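Local coordinates for protein probable M18 family aminopeptidase 1 (Thermotoga maritima, PDB 2GLF) that probably acts as a zinc-dependent aminopeptidase of the M18 family, removing residues from the amino terminus of peptides, at residues S241-I252 with H425-L436; G325-P333 with A344-V354. One frame throughout, in Å; residues are numbered along the deposited sequence.

Contact 1: S241-I252 with H425-L436; sequences SLIGAYGQDDRI and HSPFEISSKADL. With MN (manganese (II) ion), chain F; MN (manganese (II) ion), chain E.
Ile243, Ile252, Leu436 and the aliphatic part of Lys433 form an apolar cluster on one face of a small antiparallel sheet, in which strand 242-245 lies between strands 234-236 and 429-432. The extended chain of Lys433 crosses Ile243 at about a right angle, with CG 3.5 Å from Ile243 CG1, and carries its ammonium group on to salt bridges with Glu235 and Glu17. Beyond them Ile252 CG1 meets Leu436 CD2 at 3.9 Å, joining the first turns of helices 248-263 and 433-449, and Phe19 and Tyr23 of helix 13-29 cover this side. On the other face Phe428 lies over Gly244, whose CA is 4.0 Å from the ring centroid and 26° off its normal; Ile430 adds its CD1 to the same glycine and its CG2 to Leu242 CD1.

Between the two faces runs the backbone ladder. Ile243 and Ser431 exchange a pair of hydrogen bonds, Ala245 N donates to Glu429 O, and Lys433 N closes the far end on Ser241 O. At the polar edge Glu429 extends toward the start of helix 248-263, and its anti lone pair takes an N-H (His425 N to Glu429 OE2, 2.6 Å), which probably helps to hold the loop bearing that metal ligand. With CG swung anti to its own N (chi1 -172°), Asp249 turns its carboxylate to the two manganese ions, as expected of a dinuclear metallopeptidase centre completed by His92, Glu279 and Asp326. Asp249 OD1 binds one ion at 2.3 Å, while Asp249 OD2 and His425 NE2 each reach the other at 2.4 Å.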
loop_
_atom_site.group_PDB
_atom_site.type_symbol
_atom_site.label_atom_id
_atom_site.label_comp_id
_atom_site.label_asym_id
_atom_site.label_seq_id
_atom_site.Cartn_x
_atom_site.Cartn_y
_atom_site.Cartn_z
ATOM N N SER A 241 24.131 -41.158 14.815
ATOM C CA SER A 241 24.795 -40.317 15.803
ATOM C C SER A 241 23.874 -39.379 16.563
ATOM O O SER A 241 24.274 -38.800 17.575
ATOM C CB SER A 241 25.869 -39.476 15.126
ATOM O OG SER A 241 25.268 -38.485 14.313
ATOM N N LEU A 242 22.649 -39.219 16.084
ATOM C CA LEU A 242 21.722 -38.310 16.734
ATOM C C LEU A 242 20.557 -39.009 17.414
ATOM O O LEU A 242 20.254 -40.160 17.109
ATOM C CB LEU A 242 21.195 -37.316 15.701
ATOM C CG LEU A 242 22.302 -36.567 14.960
ATOM C CD1 LEU A 242 21.709 -35.710 13.856
ATOM C CD2 LEU A 242 23.081 -35.716 15.948
ATOM N N ILE A 243 19.915 -38.314 18.349
ATOM C CA ILE A 243 18.753 -38.866 19.038
ATOM C C ILE A 243 17.564 -37.954 18.784
ATOM O O ILE A 243 17.601 -36.762 19.105
ATOM C CB ILE A 243 18.937 -38.954 20.567
ATOM C CG1 ILE A 243 20.055 -39.936 20.922
ATOM C CG2 ILE A 243 17.640 -39.431 21.202
ATOM C CD1 ILE A 243 20.401 -39.954 22.405
ATOM N N GLY A 244 16.513 -38.515 18.196
ATOM C CA GLY A 244 15.324 -37.733 17.931
ATOM C C GLY A 244 14.243 -38.132 18.907
ATOM O O GLY A 244 13.977 -39.318 19.087
ATOM N N ALA A 245 13.624 -37.153 19.555
ATOM C CA ALA A 245 12.564 -37.443 20.510
ATOM C C ALA A 245 11.821 -36.193 20.932
ATOM O O ALA A 245 12.335 -35.075 20.830
ATOM C CB ALA A 245 13.137 -38.134 21.734
ATOM N N TYR A 246 10.605 -36.395 21.417
ATOM C CA TYR A 246 9.788 -35.294 21.882
ATOM C C TYR A 246 10.125 -34.936 23.314
ATOM O O TYR A 246 10.379 -35.810 24.145
ATOM C CB TYR A 246 8.308 -35.659 21.821
ATOM C CG TYR A 246 7.446 -34.787 22.703
ATOM C CD1 TYR A 246 7.101 -33.499 22.315
ATOM C CD2 TYR A 246 7.015 -35.239 23.946
ATOM C CE1 TYR A 246 6.350 -32.682 23.136
ATOM C CE2 TYR A 246 6.265 -34.429 24.779
ATOM C CZ TYR A 246 5.933 -33.148 24.366
ATOM O OH TYR A 246 5.165 -32.338 25.180
ATOM N N GLY A 247 10.117 -33.638 23.593
ATOM C CA GLY A 247 10.363 -33.163 24.937
ATOM C C GLY A 247 11.797 -33.204 25.378
ATOM O O GLY A 247 12.077 -33.111 26.575
ATOM N N GLN A 248 12.717 -33.351 24.435
ATOM C CA GLN A 248 14.115 -33.367 24.814
ATOM C C GLN A 248 14.442 -32.024 25.438
ATOM O O GLN A 248 15.432 -31.894 26.161
ATOM C CB GLN A 248 15.013 -33.626 23.609
ATOM C CG GLN A 248 15.220 -35.102 23.357
ATOM C CD GLN A 248 16.199 -35.371 22.246
ATOM O OE1 GLN A 248 15.926 -35.087 21.079
ATOM N NE2 GLN A 248 17.357 -35.918 22.603
ATOM N N ASP A 249 13.597 -31.028 25.170
ATOM C CA ASP A 249 13.821 -29.713 25.743
ATOM C C ASP A 249 13.772 -29.851 27.252
ATOM O O ASP A 249 12.709 -29.818 27.877
ATOM C CB ASP A 249 12.780 -28.693 25.300
ATOM C CG ASP A 249 13.129 -27.269 25.759
ATOM O OD1 ASP A 249 13.657 -27.102 26.881
ATOM O OD2 ASP A 249 12.855 -26.307 25.009
ATOM N N ASP A 250 14.969 -30.046 27.792
ATOM C CA ASP A 250 15.267 -30.182 29.203
ATOM C C ASP A 250 15.083 -31.490 29.930
ATOM O O ASP A 250 15.575 -31.631 31.047
ATOM C CB ASP A 250 14.619 -29.069 29.991
ATOM C CG ASP A 250 15.614 -28.382 30.873
ATOM O OD1 ASP A 250 16.742 -28.151 30.386
ATOM O OD2 ASP A 250 15.288 -28.084 32.037
ATOM N N ARG A 251 14.381 -32.451 29.344
ATOM C CA ARG A 251 14.288 -33.728 30.040
ATOM C C ARG A 251 15.643 -34.366 29.752
ATOM O O ARG A 251 16.061 -35.306 30.423
ATOM C CB ARG A 251 13.137 -34.597 29.510
ATOM C CG ARG A 251 11.777 -33.943 29.691
ATOM C CD ARG A 251 10.654 -34.940 29.893
ATOM N NE ARG A 251 9.435 -34.237 30.278
ATOM C CZ ARG A 251 8.499 -33.829 29.430
ATOM N NH1 ARG A 251 8.631 -34.062 28.135
ATOM N NH2 ARG A 251 7.441 -33.168 29.874
ATOM N N ILE A 252 16.336 -33.813 28.755
ATOM C CA ILE A 252 17.653 -34.300 28.389
ATOM C C ILE A 252 18.621 -33.793 29.442
ATOM O O ILE A 252 19.635 -34.423 29.723
ATOM C CB ILE A 252 18.102 -33.785 27.006
ATOM C CG1 ILE A 252 19.328 -34.579 26.539
ATOM C CG2 ILE A 252 18.451 -32.305 27.084
ATOM C CD1 ILE A 252 19.701 -34.341 25.091
ATOM N N HIS A 425 11.428 -27.383 20.493
ATOM C CA HIS A 425 9.977 -27.209 20.609
ATOM C C HIS A 425 9.128 -27.954 19.586
ATOM O O HIS A 425 7.905 -27.963 19.688
ATOM C CB HIS A 425 9.594 -25.735 20.605
ATOM C CG HIS A 425 9.855 -25.053 21.907
ATOM N ND1 HIS A 425 9.219 -23.891 22.280
ATOM C CD2 HIS A 425 10.670 -25.382 22.935
ATOM C CE1 HIS A 425 9.625 -23.535 23.484
ATOM N NE2 HIS A 425 10.507 -24.424 23.904
ATOM N N SER A 426 9.765 -28.585 18.607
ATOM C CA SER A 426 9.023 -29.345 17.610
ATOM C C SER A 426 8.620 -30.669 18.250
ATOM O O SER A 426 9.128 -31.033 19.311
ATOM C CB SER A 426 9.901 -29.624 16.398
ATOM O OG SER A 426 10.990 -30.459 16.751
ATOM N N PRO A 427 7.698 -31.406 17.620
ATOM C CA PRO A 427 7.262 -32.692 18.175
ATOM C C PRO A 427 8.353 -33.763 18.093
ATOM O O PRO A 427 8.167 -34.881 18.572
ATOM C CB PRO A 427 6.054 -33.046 17.311
ATOM C CG PRO A 427 5.516 -31.706 16.922
ATOM C CD PRO A 427 6.778 -30.960 16.563
ATOM N N PHE A 428 9.491 -33.415 17.499
ATOM C CA PHE A 428 10.589 -34.369 17.342
ATOM C C PHE A 428 11.931 -33.627 17.339
ATOM O O PHE A 428 12.524 -33.395 16.281
ATOM C CB PHE A 428 10.405 -35.145 16.020
ATOM C CG PHE A 428 11.173 -36.446 15.950
ATOM C CD1 PHE A 428 10.811 -37.531 16.744
ATOM C CD2 PHE A 428 12.252 -36.592 15.076
ATOM C CE1 PHE A 428 11.509 -38.741 16.667
ATOM C CE2 PHE A 428 12.957 -37.803 14.995
ATOM C CZ PHE A 428 12.583 -38.875 15.791
ATOM N N GLU A 429 12.404 -33.251 18.524
ATOM C CA GLU A 429 13.675 -32.539 18.642
ATOM C C GLU A 429 14.850 -33.477 18.391
ATOM O O GLU A 429 14.740 -34.688 18.561
ATOM C CB GLU A 429 13.793 -31.903 20.029
ATOM C CG GLU A 429 12.619 -31.001 20.373
ATOM C CD GLU A 429 12.680 -30.458 21.789
ATOM O OE1 GLU A 429 13.021 -31.233 22.709
ATOM O OE2 GLU A 429 12.369 -29.261 21.987
ATOM N N ILE A 430 15.974 -32.905 17.977
ATOM C CA ILE A 430 17.176 -33.672 17.681
ATOM C C ILE A 430 18.360 -33.218 18.543
ATOM O O ILE A 430 18.618 -32.018 18.687
ATOM C CB ILE A 430 17.557 -33.543 16.164
ATOM C CG1 ILE A 430 17.201 -34.824 15.411
ATOM C CG2 ILE A 430 19.044 -33.307 16.000
ATOM C CD1 ILE A 430 15.746 -35.116 15.335
ATOM N N SER A 431 19.070 -34.188 19.114
ATOM C CA SER A 431 20.243 -33.924 19.939
ATOM C C SER A 431 21.313 -34.937 19.555
ATOM O O SER A 431 21.019 -35.932 18.900
ATOM C CB SER A 431 19.909 -34.081 21.420
ATOM O OG SER A 431 19.636 -35.435 21.734
ATOM N N SER A 432 22.549 -34.682 19.964
ATOM C CA SER A 432 23.661 -35.580 19.665
ATOM C C SER A 432 23.882 -36.587 20.799
ATOM O O SER A 432 23.773 -36.237 21.973
ATOM C CB SER A 432 24.934 -34.760 19.452
ATOM O OG SER A 432 26.083 -35.583 19.445
ATOM N N LYS A 433 24.177 -37.838 20.454
ATOM C CA LYS A 433 24.437 -38.856 21.474
ATOM C C LYS A 433 25.713 -38.486 22.220
ATOM O O LYS A 433 25.810 -38.670 23.432
ATOM C CB LYS A 433 24.621 -40.241 20.846
ATOM C CG LYS A 433 23.350 -40.892 20.374
ATOM C CD LYS A 433 23.646 -42.217 19.717
ATOM C CE LYS A 433 22.369 -42.877 19.237
ATOM N NZ LYS A 433 22.649 -44.194 18.604
ATOM N N ALA A 434 26.694 -37.971 21.483
ATOM C CA ALA A 434 27.963 -37.565 22.078
ATOM C C ALA A 434 27.762 -36.425 23.081
ATOM O O ALA A 434 28.363 -36.426 24.155
ATOM C CB ALA A 434 28.950 -37.143 20.985
ATOM N N ASP A 435 26.917 -35.456 22.738
ATOM C CA ASP A 435 26.678 -34.341 23.644
ATOM C C ASP A 435 25.895 -34.807 24.864
ATOM O O ASP A 435 26.179 -34.401 25.996
ATOM C CB ASP A 435 25.930 -33.203 22.936
ATOM C CG ASP A 435 26.781 -32.508 21.874
ATOM O OD1 ASP A 435 28.017 -32.438 22.034
ATOM O OD2 ASP A 435 26.208 -32.013 20.884
ATOM N N LEU A 436 24.911 -35.667 24.634
ATOM C CA LEU A 436 24.098 -36.198 25.718
ATOM C C LEU A 436 25.033 -36.712 26.819
ATOM O O LEU A 436 24.911 -36.339 27.990
ATOM C CB LEU A 436 23.230 -37.339 25.184
ATOM C CG LEU A 436 22.103 -37.979 26.002
ATOM C CD1 LEU A 436 22.384 -39.462 26.136
ATOM C CD2 LEU A 436 21.956 -37.324 27.364
HETATM MN MN MN F . 11.626 -24.511 26.051
HETATM MN MN MN E . 14.115 -25.229 28.164
HETATM O O HOH W 1 15.493 -24.777 26.302
#

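Contact 2: G325-P333 with A344-V354; sequences GDVCAAVNP and APKLGYGVALV. With MN (manganese (II) ion), chain E.
The large mixed sheet that carries the metal ligand Asp326 supplies this contact: the last residues of strand 321-329 and the chain just after them meet the loop that leads into strand 351-354 and the strand itself, and Cys328 packs against Pro345 and Ala352. Placed between the backbone N and the carbonyl carbon (chi1 56°), the Cys328 sulfur is directed at both, with SG 3.7 Å from Pro345 CG and beside the methyl of Ala352. Cys328 CB also touches Val354 CG2 at 4.3 Å.

Farther along, Val331 N donates to Pro345 O over 3.2 Å, a bond well short of straight, with an N-H...O angle of 140°. A water extends this link, giving a hydrogen to Val331 O and accepting one from Leu347 N at 2.9 Å. The two branches of Val331 divide their partners: CG1 rests on Ala344 CB at 3.7 Å, while CG2 lies against Lys346 CD at 3.4 Å, where the bent lysine chain passes it at a slant before NZ bonds Gln110 OE1 of the second subunit. Ala330 CB meets Leu347 CD2 at 4.0 Å, just where a type II turn from Lys346 to Tyr349 redirects the chain.

At the opposite end of 325-333, Asp326 binds one manganese ion through both carboxylate oxygens, OD2 at 2.4 Å, and the same OD2 accepts the N-H of Val327, a bond that helps fix the carboxylate. In the sheet, strand 414-421 is the neighbour of both 321-329 and 351-354; strand 387-389 flanks 351-354 beyond it, and helix 433-449 packs on Val351.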
loop_
_atom_site.group_PDB
_atom_site.type_symbol
_atom_site.label_atom_id
_atom_site.label_comp_id
_atom_site.label_asym_id
_atom_site.label_seq_id
_atom_site.Cartn_x
_atom_site.Cartn_y
_atom_site.Cartn_z
ATOM N N GLY A 325 20.641 -26.148 34.096
ATOM C CA GLY A 325 20.660 -27.133 33.029
ATOM C C GLY A 325 19.532 -27.031 32.015
ATOM O O GLY A 325 18.437 -27.546 32.245
ATOM N N ASP A 326 19.798 -26.365 30.894
ATOM C CA ASP A 326 18.810 -26.214 29.832
ATOM C C ASP A 326 19.525 -26.260 28.480
ATOM O O ASP A 326 20.727 -26.021 28.395
ATOM C CB ASP A 326 18.037 -24.904 29.998
ATOM C CG ASP A 326 16.652 -24.958 29.368
ATOM O OD1 ASP A 326 15.841 -24.049 29.629
ATOM O OD2 ASP A 326 16.369 -25.908 28.613
ATOM N N VAL A 327 18.779 -26.569 27.428
ATOM C CA VAL A 327 19.329 -26.697 26.080
ATOM C C VAL A 327 19.476 -25.390 25.317
ATOM O O VAL A 327 18.758 -24.425 25.567
ATOM C CB VAL A 327 18.441 -27.613 25.225
ATOM C CG1 VAL A 327 18.305 -28.986 25.875
ATOM C CG2 VAL A 327 17.072 -26.971 25.058
ATOM N N CYS A 328 20.411 -25.371 24.377
ATOM C CA CYS A 328 20.624 -24.199 23.539
ATOM C C CYS A 328 20.338 -24.649 22.111
ATOM O O CYS A 328 20.000 -25.813 21.879
ATOM C CB CYS A 328 22.059 -23.682 23.661
ATOM S SG CYS A 328 23.316 -24.917 23.276
ATOM N N ALA A 329 20.473 -23.734 21.156
ATOM C CA ALA A 329 20.194 -24.048 19.762
ATOM C C ALA A 329 21.465 -24.286 18.974
ATOM O O ALA A 329 22.363 -23.457 18.977
ATOM C CB ALA A 329 19.398 -22.917 19.136
ATOM N N ALA A 330 21.545 -25.432 18.311
ATOM C CA ALA A 330 22.707 -25.764 17.496
ATOM C C ALA A 330 22.477 -25.123 16.127
ATOM O O ALA A 330 21.352 -24.724 15.823
ATOM C CB ALA A 330 22.831 -27.267 17.363
ATOM N N VAL A 331 23.512 -25.005 15.297
ATOM C CA VAL A 331 23.283 -24.385 13.997
ATOM C C VAL A 331 22.559 -25.366 13.094
ATOM O O VAL A 331 22.948 -26.528 12.977
ATOM C CB VAL A 331 24.592 -23.926 13.291
ATOM C CG1 VAL A 331 25.366 -22.969 14.182
ATOM C CG2 VAL A 331 25.428 -25.113 12.937
ATOM N N ASN A 332 21.482 -24.883 12.487
ATOM C CA ASN A 332 20.661 -25.657 11.569
ATOM C C ASN A 332 21.100 -25.128 10.202
ATOM O O ASN A 332 20.597 -24.111 9.729
ATOM C CB ASN A 332 19.195 -25.342 11.848
ATOM C CG ASN A 332 18.256 -26.359 11.272
ATOM O OD1 ASN A 332 17.242 -26.680 11.882
ATOM N ND2 ASN A 332 18.570 -26.864 10.091
ATOM N N PRO A 333 22.048 -25.818 9.551
ATOM C CA PRO A 333 22.586 -25.427 8.245
ATOM C C PRO A 333 21.725 -24.510 7.360
ATOM O O PRO A 333 22.074 -23.346 7.146
ATOM C CB PRO A 333 22.905 -26.768 7.598
ATOM C CG PRO A 333 23.367 -27.561 8.752
ATOM C CD PRO A 333 22.343 -27.239 9.820
ATOM N N ALA A 344 28.237 -19.790 18.230
ATOM C CA ALA A 344 27.117 -20.728 18.140
ATOM C C ALA A 344 27.587 -22.165 18.336
ATOM O O ALA A 344 28.658 -22.552 17.875
ATOM C CB ALA A 344 26.443 -20.591 16.794
ATOM N N PRO A 345 26.784 -22.980 19.024
ATOM C CA PRO A 345 27.164 -24.373 19.255
ATOM C C PRO A 345 26.927 -25.270 18.048
ATOM O O PRO A 345 26.022 -25.026 17.245
ATOM C CB PRO A 345 26.286 -24.768 20.431
ATOM C CG PRO A 345 25.028 -24.014 20.145
ATOM C CD PRO A 345 25.549 -22.646 19.753
ATOM N N LYS A 346 27.749 -26.311 17.932
ATOM C CA LYS A 346 27.639 -27.285 16.849
ATOM C C LYS A 346 27.380 -28.644 17.504
ATOM O O LYS A 346 27.901 -28.919 18.594
ATOM C CB LYS A 346 28.946 -27.348 16.051
ATOM C CG LYS A 346 29.412 -26.032 15.466
ATOM C CD LYS A 346 28.557 -25.605 14.290
ATOM C CE LYS A 346 29.429 -25.273 13.090
ATOM N NZ LYS A 346 30.235 -26.458 12.703
ATOM N N LEU A 347 26.583 -29.486 16.845
ATOM C CA LEU A 347 26.270 -30.818 17.369
ATOM C C LEU A 347 27.511 -31.699 17.501
ATOM O O LEU A 347 28.343 -31.752 16.601
ATOM C CB LEU A 347 25.265 -31.533 16.462
ATOM C CG LEU A 347 23.835 -31.009 16.384
ATOM C CD1 LEU A 347 23.106 -31.726 15.254
ATOM C CD2 LEU A 347 23.132 -31.234 17.710
ATOM N N GLY A 348 27.627 -32.392 18.628
ATOM C CA GLY A 348 28.759 -33.275 18.841
ATOM C C GLY A 348 30.066 -32.613 19.247
ATOM O O GLY A 348 31.111 -33.272 19.281
ATOM N N TYR A 349 30.027 -31.320 19.555
ATOM C CA TYR A 349 31.243 -30.630 19.959
ATOM C C TYR A 349 31.274 -30.251 21.433
ATOM O O TYR A 349 31.901 -29.261 21.820
ATOM C CB TYR A 349 31.488 -29.405 19.069
ATOM C CG TYR A 349 32.126 -29.788 17.751
ATOM C CD1 TYR A 349 31.400 -30.465 16.769
ATOM C CD2 TYR A 349 33.483 -29.561 17.524
ATOM C CE1 TYR A 349 32.014 -30.909 15.602
ATOM C CE2 TYR A 349 34.102 -30.004 16.362
ATOM C CZ TYR A 349 33.365 -30.676 15.409
ATOM O OH TYR A 349 33.987 -31.127 14.270
ATOM N N GLY A 350 30.592 -31.052 22.247
ATOM C CA GLY A 350 30.586 -30.827 23.679
ATOM C C GLY A 350 29.381 -30.152 24.295
ATOM O O GLY A 350 28.404 -29.846 23.615
ATOM N N VAL A 351 29.463 -29.934 25.604
ATOM C CA VAL A 351 28.400 -29.282 26.350
ATOM C C VAL A 351 28.492 -27.806 26.017
ATOM O O VAL A 351 29.590 -27.274 25.821
ATOM C CB VAL A 351 28.596 -29.429 27.869
ATOM C CG1 VAL A 351 27.285 -29.196 28.584
ATOM C CG2 VAL A 351 29.151 -30.792 28.190
ATOM N N ALA A 352 27.343 -27.146 25.951
ATOM C CA ALA A 352 27.319 -25.729 25.644
ATOM C C ALA A 352 27.279 -24.922 26.919
ATOM O O ALA A 352 26.484 -25.200 27.819
ATOM C CB ALA A 352 26.114 -25.395 24.788
ATOM N N LEU A 353 28.159 -23.931 26.996
ATOM C CA LEU A 353 28.233 -23.039 28.145
ATOM C C LEU A 353 27.641 -21.718 27.657
ATOM O O LEU A 353 28.203 -21.061 26.777
ATOM C CB LEU A 353 29.694 -22.877 28.589
ATOM C CG LEU A 353 30.041 -22.022 29.811
ATOM C CD1 LEU A 353 31.386 -22.451 30.357
ATOM C CD2 LEU A 353 30.062 -20.545 29.438
ATOM N N VAL A 354 26.487 -21.357 28.208
ATOM C CA VAL A 354 25.785 -20.133 27.828
ATOM C C VAL A 354 25.927 -19.081 28.915
ATOM O O VAL A 354 25.347 -19.214 29.997
ATOM C CB VAL A 354 24.278 -20.395 27.626
ATOM C CG1 VAL A 354 23.653 -19.235 26.911
ATOM C CG2 VAL A 354 24.060 -21.690 26.858
HETATM MN MN MN E . 14.115 -25.229 28.164
HETATM O O HOH W 2 25.167 -28.031 14.791
HETATM O O HOH W 1 15.493 -24.777 26.302
#

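Overall arrangement
Both contacts are buried, and both reach the second subunit. The centre of contact 1 lies nearer the centre of the folded chain (about 11 Å, against about 17 Å), and contact 1 closes a long loop within which contact 2 is nested. Contact 1 joins paired strands and the helices that follow them, so its backbone is held by a regular ladder; contact 2 joins strand ends and a loop of the large sheet, with one direct backbone bond, one water bridge and scattered apolar contacts, several made by alanine, cysteine and valine. Asp249 and Asp326 meet at a shared manganese ion, which also holds a water common to both. Asp435 OD2 probably accepts a hydrogen bond from Gly348 N, tying helix 433-449 to the turn of contact 2.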